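Local coordinates for LRR receptor-like serine/threonine-protein kinase RGI3 (Arabidopsis thaliana, PDB 5HZ0) that binds RGF peptide hormones through its leucine-rich-repeat extracellular domain, which then pairs with SERK co-receptors to signal maintenance of the root stem cell niche, at residues A[61-66]-A[85-90]; A[70-75]-A[94-99]; A[479-484]-A[501-506]. The protein carries 5 engineered substitutions. All coordinates share one frame; numbering follows the deposited sequence.

Overall arrangement
This chain is the extracellular leucine-rich-repeat domain, a long curved solenoid, and each contact joins one turn to the next. From the N terminus, 61-66 comes first, then 70-75; after the rest of that turn the chain returns as 85-90, closing contact 1, and continues into 94-99, closing contact 2. The two therefore cross, stitching the same pair of turns: contact 1 where the strands begin, contact 2 in the loops that follow them, with centres about 19 Å apart. Contact 3 (479-484 with 501-506) comes later in series, about 82 Å centre to centre from contact 1; like contact 2, it joins loops following the strands of two successive repeats, towards the solenoid's C-terminal end.

Contact 1. Residues A[61-66]-A[85-90]; sequences TELELL and KKLKTL
The flat group to look at first is the peptide carbonyl of E64, whose oxygen takes two backbone N-H groups from 85-90. K88 N arrives in the carbonyl plane on a lone pair, 2.7 Å from E64 O, while T89 N comes in almost end-on to the carbonyl, 3.0 Å from the same oxygen. In the return direction L66 N donates to T89 O at 3.0 Å, tilted 34° from that carbonyl's plane. The extended chain of K86 runs alongside 61-66, its CB 3.4 Å from L63 O, and E64 CG lies against K86 O at 3.2 Å. T61 OG1 bonds E62 OE1; the salt bridge of E62 with K86 is doubtful in detail. These are adjacent turns of a leucine-rich-repeat solenoid, and the bonds start the parallel pairing of strands 65-67 and 89-91. L65 and T89 stand side by side on one face, L65 CG 4.0 Å from T89 CB. On the other face L66 and L90 point into the core. With CG of L66 anti to the backbone N (chi1 179°), its CD2 comes 3.8 Å from L90 CD1. L66 also packs on L42 of the turn before, and L90 on L114 of the turn after.

Contact 2. Residues A[70-75]-A[94-99]; sequences DNSLSG and TNNLEG
L73 O accepts the amide of N96 at 2.8 Å from N96 N, the donor lying nearly in line with the carbonyl. This is the bend after the strand in two successive leucine-rich repeats, where the consensus asparagine (N71 in one turn, N95 in the next) is followed two residues on by a buried leucine (L73, L97), and the two backbones run side by side. The asparagines turn their amides inward between the turns. N95 CG sits beside its own backbone N (chi1 -77°), which directs the amide inward and brings OD1 to 2.9 Å from N71 N in a weak, bent bond; N71 N also makes a weak hydrogen bond to T94 O. The ND2 of N95 is held by L92 O of its own turn, its OD1 only weakly. N71 sits likewise one turn earlier, with OD1 accepting from L47 N and ND2 bonded to L68 O and L44 O, so this buried amide is satisfied by backbone groups. At the start of the contact, T94 packs against an acidic side chain of the bound peptide, and its CG2 lies 3.9 Å from D70 OD1, while OD2 of D70 is bonded to S46 OG. Further along, L97 CD2 rests 3.5 Å from S74 O. The last link is E98 N to G75 O at 2.9 Å, straight at the hydrogen (170°) but 37° above the carbonyl plane.

Contact 3. Residues A[479-484]-A[501-506]; sequences NALSST and AKNRLS
N503, L481 and S506 bury the largest areas here, and each is engaged differently. The amide of N503 turns inward from the loop after strand 497-499, CG beside its own backbone N (chi1 -81°), and lies alongside L481. Its OD1 is 3.1 Å from L481 N, a weak and bent hydrogen bond, and 3.4 Å from L481 CB. The other end, ND2, is well bonded, to L500 O of its own turn and F476 O of the turn before, so the buried amide is held more firmly there than at OD1. L481 answers with its backbone: its carbonyl O takes R504 N at 2.9 Å, again a weak bond. Its side chain faces the core, where CB stands 4.4 Å from L505 CD2. S506 turns both polar groups on one acceptor. S506 N reaches S483 O at 2.8 Å from 36° above the carbonyl plane, and OG, placed between the backbone N and the carbonyl carbon (chi1 66°), adds a long, weak bond to S483 O. At the start of the contact N479 N donates to K502 O at 3.2 Å. Both segments follow the strands of successive leucine-rich repeats, with the consensus asparagine (N479, N503) and the leucine two residues on (L481, L505). On one flank the backbone of A480 and S482 bonds to L458 and to G460 of strand 459-460; on the other, L505 and R504 pack on F529 and D528 of strand 528-529.

Contact 1. Residues A[61-66]-A[85-90]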
ATOM      1  N   THR A  61     -48.089   9.241  16.763  1.00 53.17           N
ATOM      2  CA  THR A  61     -48.269  10.308  15.798  1.00 53.18           C
ATOM      3  C   THR A  61     -47.400  11.495  16.143  1.00 51.81           C
ATOM      4  O   THR A  61     -47.030  12.271  15.269  1.00 58.63           O
ATOM      5  CB  THR A  61     -49.747  10.723  15.694  1.00 57.82           C
ATOM      6  OG1 THR A  61     -50.211  11.184  16.970  1.00 59.89           O
ATOM      7  CG2 THR A  61     -50.594   9.533  15.264  1.00 58.29           C
ATOM      8  N   GLU A  62     -47.056  11.612  17.422  1.00 45.74           N
ATOM      9  CA  GLU A  62     -46.275  12.744  17.909  1.00 39.13           C
ATOM     10  C   GLU A  62     -44.779  12.490  17.855  1.00 33.34           C
ATOM     11  O   GLU A  62     -43.983  13.327  18.282  1.00 37.95           O
ATOM     12  CB  GLU A  62     -46.699  13.120  19.334  1.00 41.54           C
ATOM     13  CG  GLU A  62     -47.630  14.321  19.389  1.00 40.88           C
ATOM     14  CD  GLU A  62     -48.817  14.175  18.451  1.00 39.44           C
ATOM     15  OE1 GLU A  62     -49.539  13.159  18.556  1.00 35.76           O
ATOM     16  OE2 GLU A  62     -49.025  15.072  17.605  1.00 39.54           O
ATOM     17  N   LEU A  63     -44.395  11.333  17.340  1.00 32.27           N
ATOM     18  CA  LEU A  63     -42.982  11.013  17.186  1.00 33.46           C
ATOM     19  C   LEU A  63     -42.207  12.059  16.372  1.00 33.15           C
ATOM     20  O   LEU A  63     -42.642  12.517  15.313  1.00 27.43           O
ATOM     21  CB  LEU A  63     -42.805   9.626  16.583  1.00 35.63           C
ATOM     22  CG  LEU A  63     -41.765   8.776  17.302  1.00 40.36           C
ATOM     23  CD1 LEU A  63     -41.962   8.858  18.808  1.00 27.52           C
ATOM     24  CD2 LEU A  63     -41.864   7.333  16.816  1.00 41.04           C
ATOM     25  N   GLU A  64     -41.043  12.408  16.898  1.00 24.10           N
ATOM     26  CA  GLU A  64     -40.195  13.457  16.374  1.00 26.58           C
ATOM     27  C   GLU A  64     -38.816  12.866  16.149  1.00 22.01           C
ATOM     28  O   GLU A  64     -38.198  13.091  15.111  1.00 26.55           O
ATOM     29  CB  GLU A  64     -40.164  14.688  17.298  1.00 31.64           C
ATOM     30  CG  GLU A  64     -41.365  15.612  17.110  1.00 37.73           C
ATOM     31  CD  GLU A  64     -41.549  16.635  18.228  1.00 42.87           C
ATOM     32  OE1 GLU A  64     -40.542  17.134  18.789  1.00 42.98           O
ATOM     33  OE2 GLU A  64     -42.721  16.941  18.536  1.00 41.22           O
ATOM     34  N   LEU A  65     -38.278  12.235  17.188  1.00 22.43           N
ATOM     35  CA  LEU A  65     -37.098  11.398  17.026  1.00 25.58           C
ATOM     36  C   LEU A  65     -37.455   9.906  17.066  1.00 28.97           C
ATOM     37  O   LEU A  65     -38.201   9.459  17.932  1.00 36.17           O
ATOM     38  CB  LEU A  65     -36.052  11.721  18.096  1.00 27.65           C
ATOM     39  CG  LEU A  65     -34.664  11.081  17.924  1.00 32.73           C
ATOM     40  CD1 LEU A  65     -33.562  12.029  18.393  1.00 34.26           C
ATOM     41  CD2 LEU A  65     -34.559   9.743  18.663  1.00 33.25           C
ATOM     42  N   LEU A  66     -36.928   9.144  16.112  1.00 24.63           N
ATOM     43  CA  LEU A  66     -36.910   7.686  16.206  1.00 23.39           C
ATOM     44  C   LEU A  66     -35.486   7.219  15.919  1.00 29.31           C
ATOM     45  O   LEU A  66     -34.986   7.403  14.814  1.00 21.65           O
ATOM     46  CB  LEU A  66     -37.893   7.061  15.203  1.00 23.92           C
ATOM     47  CG  LEU A  66     -38.006   5.525  15.121  1.00 24.77           C
ATOM     48  CD1 LEU A  66     -38.605   4.917  16.395  1.00 26.10           C
ATOM     49  CD2 LEU A  66     -38.816   5.084  13.896  1.00 25.01           C
ATOM     50  N   LYS A  85     -45.742  12.286  10.586  1.00 44.52           N
ATOM     51  CA  LYS A  85     -45.555  13.543   9.870  1.00 41.89           C
ATOM     52  C   LYS A  85     -44.774  14.522  10.750  1.00 36.51           C
ATOM     53  O   LYS A  85     -44.356  15.588  10.308  1.00 36.11           O
ATOM     54  CB  LYS A  85     -46.932  14.097   9.452  1.00 44.53           C
ATOM     55  CG  LYS A  85     -46.933  15.380   8.627  1.00 49.78           C
ATOM     56  CD  LYS A  85     -46.957  15.119   7.126  1.00 55.95           C
ATOM     57  CE  LYS A  85     -46.887  16.437   6.342  1.00 58.23           C
ATOM     58  NZ  LYS A  85     -47.769  17.519   6.893  1.00 57.69           N
ATOM     59  N   LYS A  86     -44.582  14.146  12.009  1.00 37.59           N
ATOM     60  CA  LYS A  86     -43.848  14.989  12.949  1.00 42.41           C
ATOM     61  C   LYS A  86     -42.375  14.616  13.147  1.00 39.04           C
ATOM     62  O   LYS A  86     -41.700  15.200  13.990  1.00 41.62           O
ATOM     63  CB  LYS A  86     -44.583  15.069  14.293  1.00 48.00           C
ATOM     64  CG  LYS A  86     -45.642  16.164  14.333  1.00 49.41           C
ATOM     65  CD  LYS A  86     -46.701  15.915  15.396  1.00 47.29           C
ATOM     66  CE  LYS A  86     -47.815  16.944  15.259  1.00 44.44           C
ATOM     67  NZ  LYS A  86     -49.045  16.593  16.027  1.00 44.26           N
ATOM     68  N   LEU A  87     -41.882  13.642  12.386  1.00 34.11           N
ATOM     69  CA  LEU A  87     -40.514  13.146  12.559  1.00 26.22           C
ATOM     70  C   LEU A  87     -39.476  14.115  12.002  1.00 20.11           C
ATOM     71  O   LEU A  87     -39.529  14.486  10.834  1.00 23.26           O
ATOM     72  CB  LEU A  87     -40.369  11.794  11.855  1.00 24.73           C
ATOM     73  CG  LEU A  87     -39.502  10.739  12.535  1.00 27.15           C
ATOM     74  CD1 LEU A  87     -40.126  10.320  13.858  1.00 23.18           C
ATOM     75  CD2 LEU A  87     -39.315   9.534  11.617  1.00 26.39           C
ATOM     76  N   LYS A  88     -38.585  14.599  12.859  1.00 19.63           N
ATOM     77  CA  LYS A  88     -37.426  15.367  12.403  1.00 27.98           C
ATOM     78  C   LYS A  88     -36.114  14.571  12.378  1.00 17.87           C
ATOM     79  O   LYS A  88     -35.133  14.966  11.754  1.00 22.14           O
ATOM     80  CB  LYS A  88     -37.288  16.658  13.223  1.00 29.16           C
ATOM     81  CG  LYS A  88     -38.476  17.609  13.071  1.00 34.46           C
ATOM     82  CD  LYS A  88     -38.367  18.823  14.013  1.00 36.34           C
ATOM     83  CE  LYS A  88     -37.214  19.766  13.640  1.00 36.98           C
ATOM     84  NZ  LYS A  88     -36.569  20.354  14.861  1.00 34.68           N
ATOM     85  N   THR A  89     -36.111  13.431  13.043  1.00 18.66           N
ATOM     86  CA  THR A  89     -34.943  12.577  13.034  1.00 18.33           C
ATOM     87  C   THR A  89     -35.408  11.156  12.869  1.00 33.07           C
ATOM     88  O   THR A  89     -36.296  10.689  13.585  1.00 20.32           O
ATOM     89  CB  THR A  89     -34.128  12.655  14.335  1.00 19.79           C
ATOM     90  OG1 THR A  89     -33.556  13.951  14.457  1.00 17.41           O
ATOM     91  CG2 THR A  89     -32.998  11.619  14.321  1.00 18.56           C
ATOM     92  N   LEU A  90     -34.819  10.474  11.901  1.00 18.80           N
ATOM     93  CA  LEU A  90     -35.007   9.047  11.764  1.00 21.71           C
ATOM     94  C   LEU A  90     -33.610   8.451  11.679  1.00 23.77           C
ATOM     95  O   LEU A  90     -32.918   8.674  10.690  1.00 18.01           O
ATOM     96  CB  LEU A  90     -35.802   8.761  10.483  1.00 19.69           C
ATOM     97  CG  LEU A  90     -36.032   7.316  10.015  1.00 21.78           C
ATOM     98  CD1 LEU A  90     -36.840   6.537  11.041  1.00 21.70           C
ATOM     99  CD2 LEU A  90     -36.716   7.290   8.654  1.00 20.31           C
TER

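Contact 2. Residues A[70-75]-A[94-99]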
ATOM      1  N   ASP A  70     -27.829   0.841  15.381  1.00 34.23           N
ATOM      2  CA  ASP A  70     -26.882  -0.058  16.041  1.00 36.60           C
ATOM      3  C   ASP A  70     -27.548  -1.278  16.675  1.00 35.35           C
ATOM      4  O   ASP A  70     -27.227  -1.664  17.798  1.00 39.91           O
ATOM      5  CB  ASP A  70     -26.027   0.691  17.070  1.00 32.70           C
ATOM      6  CG  ASP A  70     -24.752  -0.057  17.412  1.00 34.56           C
ATOM      7  OD1 ASP A  70     -24.337  -0.929  16.600  1.00 28.40           O
ATOM      8  OD2 ASP A  70     -24.170   0.224  18.488  1.00 36.15           O
ATOM      9  N   ASN A  71     -28.477  -1.879  15.941  1.00 29.48           N
ATOM     10  CA  ASN A  71     -29.120  -3.110  16.361  1.00 31.69           C
ATOM     11  C   ASN A  71     -28.977  -4.136  15.256  1.00 39.77           C
ATOM     12  O   ASN A  71     -28.229  -3.936  14.298  1.00 41.55           O
ATOM     13  CB  ASN A  71     -30.605  -2.889  16.638  1.00 35.03           C
ATOM     14  CG  ASN A  71     -30.854  -2.139  17.912  1.00 35.07           C
ATOM     15  OD1 ASN A  71     -30.424  -2.559  18.981  1.00 39.62           O
ATOM     16  ND2 ASN A  71     -31.544  -1.009  17.808  1.00 34.29           N
ATOM     17  N   SER A  72     -29.657  -5.262  15.423  1.00 41.92           N
ATOM     18  CA  SER A  72     -29.741  -6.276  14.381  1.00 33.08           C
ATOM     19  C   SER A  72     -31.002  -6.327  13.515  1.00 30.38           C
ATOM     20  O   SER A  72     -31.197  -7.294  12.798  1.00 38.49           O
ATOM     21  CB  SER A  72     -29.343  -7.643  14.904  1.00 34.60           C
ATOM     22  OG  SER A  72     -27.959  -7.810  14.673  1.00 36.86           O
ATOM     23  N   LEU A  73     -31.872  -5.328  13.607  1.00 33.94           N
ATOM     24  CA  LEU A  73     -33.182  -5.384  12.937  1.00 37.30           C
ATOM     25  C   LEU A  73     -33.122  -5.759  11.443  1.00 36.84           C
ATOM     26  O   LEU A  73     -32.190  -5.385  10.730  1.00 39.13           O
ATOM     27  CB  LEU A  73     -33.931  -4.057  13.119  1.00 26.33           C
ATOM     28  CG  LEU A  73     -33.948  -3.569  14.570  1.00 38.49           C
ATOM     29  CD1 LEU A  73     -34.283  -2.082  14.648  1.00 37.84           C
ATOM     30  CD2 LEU A  73     -34.919  -4.387  15.421  1.00 38.88           C
ATOM     31  N   SER A  74     -34.122  -6.517  10.994  1.00 34.68           N
ATOM     32  CA  SER A  74     -34.158  -7.059   9.634  1.00 34.68           C
ATOM     33  C   SER A  74     -35.443  -6.658   8.935  1.00 34.20           C
ATOM     34  O   SER A  74     -36.204  -5.825   9.431  1.00 36.22           O
ATOM     35  CB  SER A  74     -34.067  -8.593   9.639  1.00 33.91           C
ATOM     36  OG  SER A  74     -33.106  -9.058  10.570  1.00 38.00           O
ATOM     37  N   GLY A  75     -35.670  -7.248   7.767  1.00 30.84           N
ATOM     38  CA  GLY A  75     -36.883  -6.998   7.018  1.00 31.59           C
ATOM     39  C   GLY A  75     -36.863  -5.615   6.416  1.00 33.21           C
ATOM     40  O   GLY A  75     -35.820  -4.959   6.389  1.00 36.75           O
ATOM     41  N   THR A  94     -26.794   1.140  10.766  1.00 18.12           N
ATOM     42  CA  THR A  94     -26.127  -0.007  11.385  1.00 18.57           C
ATOM     43  C   THR A  94     -27.105  -1.082  11.862  1.00 27.96           C
ATOM     44  O   THR A  94     -27.191  -1.370  13.054  1.00 27.63           O
ATOM     45  CB  THR A  94     -25.250   0.408  12.569  1.00 26.41           C
ATOM     46  OG1 THR A  94     -24.814   1.766  12.402  1.00 26.55           O
ATOM     47  CG2 THR A  94     -24.048  -0.525  12.697  1.00 25.71           C
ATOM     48  N   ASN A  95     -27.818  -1.677  10.911  1.00 24.89           N
ATOM     49  CA  ASN A  95     -28.768  -2.752  11.155  1.00 22.51           C
ATOM     50  C   ASN A  95     -28.683  -3.734   9.978  1.00 25.16           C
ATOM     51  O   ASN A  95     -27.762  -3.661   9.162  1.00 22.36           O
ATOM     52  CB  ASN A  95     -30.194  -2.206  11.243  1.00 25.49           C
ATOM     53  CG  ASN A  95     -30.494  -1.528  12.573  1.00 29.37           C
ATOM     54  OD1 ASN A  95     -30.302  -2.107  13.635  1.00 31.75           O
ATOM     55  ND2 ASN A  95     -30.979  -0.299  12.511  1.00 27.64           N
ATOM     56  N   ASN A  96     -29.618  -4.671   9.907  1.00 22.46           N
ATOM     57  CA  ASN A  96     -29.723  -5.548   8.739  1.00 30.72           C
ATOM     58  C   ASN A  96     -30.774  -5.260   7.667  1.00 31.51           C
ATOM     59  O   ASN A  96     -31.012  -6.081   6.781  1.00 38.33           O
ATOM     60  CB  ASN A  96     -29.679  -7.003   9.145  1.00 31.53           C
ATOM     61  CG  ASN A  96     -28.306  -7.402   9.552  1.00 34.34           C
ATOM     62  OD1 ASN A  96     -27.387  -7.360   8.736  1.00 39.93           O
ATOM     63  ND2 ASN A  96     -28.128  -7.737  10.824  1.00 35.95           N
ATOM     64  N   LEU A  97     -31.417  -4.110   7.782  1.00 26.42           N
ATOM     65  CA  LEU A  97     -32.563  -3.755   6.958  1.00 27.61           C
ATOM     66  C   LEU A  97     -32.360  -3.950   5.467  1.00 25.24           C
ATOM     67  O   LEU A  97     -31.305  -3.635   4.921  1.00 20.98           O
ATOM     68  CB  LEU A  97     -32.949  -2.303   7.236  1.00 22.21           C
ATOM     69  CG  LEU A  97     -33.339  -2.144   8.700  1.00 22.97           C
ATOM     70  CD1 LEU A  97     -33.171  -0.705   9.178  1.00 22.28           C
ATOM     71  CD2 LEU A  97     -34.769  -2.638   8.879  1.00 24.25           C
ATOM     72  N   GLU A  98     -33.385  -4.477   4.812  1.00 29.97           N
ATOM     73  CA  GLU A  98     -33.329  -4.662   3.366  1.00 32.52           C
ATOM     74  C   GLU A  98     -34.521  -4.038   2.667  1.00 31.42           C
ATOM     75  O   GLU A  98     -35.405  -3.477   3.310  1.00 35.49           O
ATOM     76  CB  GLU A  98     -33.214  -6.140   3.011  1.00 26.94           C
ATOM     77  CG  GLU A  98     -34.035  -7.044   3.888  1.00 41.68           C
ATOM     78  CD  GLU A  98     -34.140  -8.455   3.321  1.00 58.99           C
ATOM     79  OE1 GLU A  98     -34.538  -9.365   4.080  1.00 67.45           O
ATOM     80  OE2 GLU A  98     -33.830  -8.652   2.119  1.00 60.31           O
ATOM     81  N   GLY A  99     -34.531  -4.124   1.343  1.00 28.75           N
ATOM     82  CA  GLY A  99     -35.594  -3.520   0.567  1.00 27.20           C
ATOM     83  C   GLY A  99     -35.285  -2.130   0.051  1.00 29.43           C
ATOM     84  O   GLY A  99     -34.171  -1.623   0.192  1.00 32.86           O
TER

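Contact 3. Residues A[479-484]-A[501-506]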
ATOM      1  N   ASN A 479      30.371 -10.357  -7.701  1.00  9.87           N
ATOM      2  CA  ASN A 479      31.449  -9.522  -7.205  1.00  5.63           C
ATOM      3  C   ASN A 479      32.780 -10.232  -7.480  1.00 16.57           C
ATOM      4  O   ASN A 479      32.831 -11.219  -8.226  1.00 26.22           O
ATOM      5  CB  ASN A 479      31.285  -9.206  -5.695  1.00  4.52           C
ATOM      6  CG  ASN A 479      30.233  -8.123  -5.417  1.00  9.59           C
ATOM      7  OD1 ASN A 479      30.446  -6.943  -5.704  1.00  5.63           O
ATOM      8  ND2 ASN A 479      29.110  -8.522  -4.838  1.00  4.27           N
ATOM      9  N   ALA A 480      33.858  -9.668  -6.948  1.00 12.87           N
ATOM     10  CA  ALA A 480      35.180 -10.295  -6.923  1.00 10.49           C
ATOM     11  C   ALA A 480      35.613 -10.933  -5.583  1.00 15.17           C
ATOM     12  O   ALA A 480      36.810 -11.083  -5.339  1.00 16.85           O
ATOM     13  CB  ALA A 480      36.249  -9.395  -7.520  1.00  5.12           C
ATOM     14  N   LEU A 481      34.668 -11.175  -4.674  1.00  5.57           N
ATOM     15  CA  LEU A 481      34.979 -11.760  -3.356  1.00 13.76           C
ATOM     16  C   LEU A 481      35.843 -13.036  -3.425  1.00 15.93           C
ATOM     17  O   LEU A 481      35.685 -13.860  -4.325  1.00 14.06           O
ATOM     18  CB  LEU A 481      33.686 -12.065  -2.582  1.00  6.02           C
ATOM     19  CG  LEU A 481      32.774 -10.897  -2.167  1.00 16.49           C
ATOM     20  CD1 LEU A 481      31.591 -11.391  -1.345  1.00  5.88           C
ATOM     21  CD2 LEU A 481      33.549  -9.813  -1.403  1.00  5.96           C
ATOM     22  N   SER A 482      36.766 -13.196  -2.477  1.00 21.76           N
ATOM     23  CA  SER A 482      37.685 -14.339  -2.524  1.00 20.02           C
ATOM     24  C   SER A 482      38.007 -14.989  -1.177  1.00 18.20           C
ATOM     25  O   SER A 482      37.407 -14.681  -0.141  1.00 19.88           O
ATOM     26  CB  SER A 482      38.991 -13.980  -3.251  1.00 23.89           C
ATOM     27  OG  SER A 482      39.862 -13.226  -2.415  1.00 32.12           O
ATOM     28  N   SER A 483      38.990 -15.880  -1.236  1.00 17.99           N
ATOM     29  CA  SER A 483      39.311 -16.853  -0.197  1.00 22.83           C
ATOM     30  C   SER A 483      38.119 -17.734   0.170  1.00 23.94           C
ATOM     31  O   SER A 483      37.265 -18.003  -0.668  1.00 24.33           O
ATOM     32  CB  SER A 483      39.867 -16.164   1.047  1.00 29.14           C
ATOM     33  OG  SER A 483      40.347 -17.131   1.964  1.00 39.55           O
ATOM     34  N   THR A 484      38.002 -18.105   1.439  1.00 20.41           N
ATOM     35  CA  THR A 484      37.077 -19.170   1.802  1.00 20.47           C
ATOM     36  C   THR A 484      35.829 -18.667   2.489  1.00 20.67           C
ATOM     37  O   THR A 484      35.856 -17.662   3.192  1.00 34.39           O
ATOM     38  CB  THR A 484      37.745 -20.209   2.724  1.00 27.21           C
ATOM     39  OG1 THR A 484      38.348 -19.534   3.833  1.00 36.26           O
ATOM     40  CG2 THR A 484      38.809 -21.005   1.975  1.00 17.72           C
ATOM     41  N   ALA A 501      26.778 -16.184  -5.320  1.00  5.74           N
ATOM     42  CA  ALA A 501      27.086 -16.675  -6.670  1.00  5.55           C
ATOM     43  C   ALA A 501      27.889 -15.699  -7.515  1.00 10.05           C
ATOM     44  O   ALA A 501      27.831 -14.494  -7.299  1.00  6.31           O
ATOM     45  CB  ALA A 501      25.800 -17.075  -7.396  1.00  5.42           C
ATOM     46  N   LYS A 502      28.648 -16.233  -8.468  1.00  7.21           N
ATOM     47  CA  LYS A 502      29.501 -15.432  -9.337  1.00  4.56           C
ATOM     48  C   LYS A 502      30.529 -14.600  -8.558  1.00  7.30           C
ATOM     49  O   LYS A 502      30.560 -13.367  -8.629  1.00  4.40           O
ATOM     50  CB  LYS A 502      28.672 -14.546 -10.265  1.00  4.05           C
ATOM     51  CG  LYS A 502      29.426 -14.155 -11.515  1.00 16.39           C
ATOM     52  CD  LYS A 502      28.591 -13.314 -12.458  1.00 23.31           C
ATOM     53  CE  LYS A 502      29.288 -13.191 -13.823  1.00 31.94           C
ATOM     54  NZ  LYS A 502      30.757 -12.921 -13.719  1.00 34.96           N
ATOM     55  N   ASN A 503      31.398 -15.304  -7.844  1.00 10.62           N
ATOM     56  CA  ASN A 503      32.535 -14.699  -7.178  1.00  9.55           C
ATOM     57  C   ASN A 503      33.788 -15.534  -7.453  1.00 12.09           C
ATOM     58  O   ASN A 503      33.775 -16.430  -8.302  1.00 15.23           O
ATOM     59  CB  ASN A 503      32.269 -14.548  -5.671  1.00 12.20           C
ATOM     60  CG  ASN A 503      31.424 -13.316  -5.342  1.00 14.83           C
ATOM     61  OD1 ASN A 503      31.880 -12.197  -5.510  1.00  9.30           O
ATOM     62  ND2 ASN A 503      30.195 -13.524  -4.870  1.00 12.45           N
ATOM     63  N   ARG A 504      34.874 -15.168  -6.784  1.00  9.81           N
ATOM     64  CA  ARG A 504      36.145 -15.895  -6.762  1.00  9.85           C
ATOM     65  C   ARG A 504      36.329 -16.795  -5.530  1.00 12.01           C
ATOM     66  O   ARG A 504      37.468 -17.074  -5.140  1.00 10.40           O
ATOM     67  CB  ARG A 504      37.328 -14.947  -6.937  1.00 22.43           C
ATOM     68  CG  ARG A 504      37.355 -14.240  -8.284  1.00 37.41           C
ATOM     69  CD  ARG A 504      37.938 -15.129  -9.390  1.00 51.27           C
ATOM     70  NE  ARG A 504      36.964 -16.037 -10.007  1.00 57.31           N
ATOM     71  CZ  ARG A 504      37.138 -17.354 -10.138  1.00 57.69           C
ATOM     72  NH1 ARG A 504      38.248 -17.925  -9.679  1.00 61.08           N
ATOM     73  NH2 ARG A 504      36.202 -18.106 -10.719  1.00 52.31           N
ATOM     74  N   LEU A 505      35.237 -17.098  -4.827  1.00  7.32           N
ATOM     75  CA  LEU A 505      35.298 -17.883  -3.585  1.00 13.81           C
ATOM     76  C   LEU A 505      35.912 -19.285  -3.778  1.00 18.67           C
ATOM     77  O   LEU A 505      35.841 -19.854  -4.866  1.00 24.94           O
ATOM     78  CB  LEU A 505      33.907 -17.961  -2.928  1.00  8.02           C
ATOM     79  CG  LEU A 505      33.350 -16.636  -2.375  1.00 19.70           C
ATOM     80  CD1 LEU A 505      31.842 -16.693  -2.144  1.00 16.05           C
ATOM     81  CD2 LEU A 505      34.068 -16.222  -1.072  1.00 15.32           C
ATOM     82  N   SER A 506      36.537 -19.825  -2.730  1.00 22.08           N
ATOM     83  CA  SER A 506      37.306 -21.076  -2.830  1.00 21.09           C
ATOM     84  C   SER A 506      37.355 -21.895  -1.528  1.00 21.88           C
ATOM     85  O   SER A 506      36.787 -21.510  -0.497  1.00 18.62           O
ATOM     86  CB  SER A 506      38.735 -20.797  -3.306  1.00 21.21           C
ATOM     87  OG  SER A 506      39.458 -20.053  -2.335  1.00 32.15           O
TER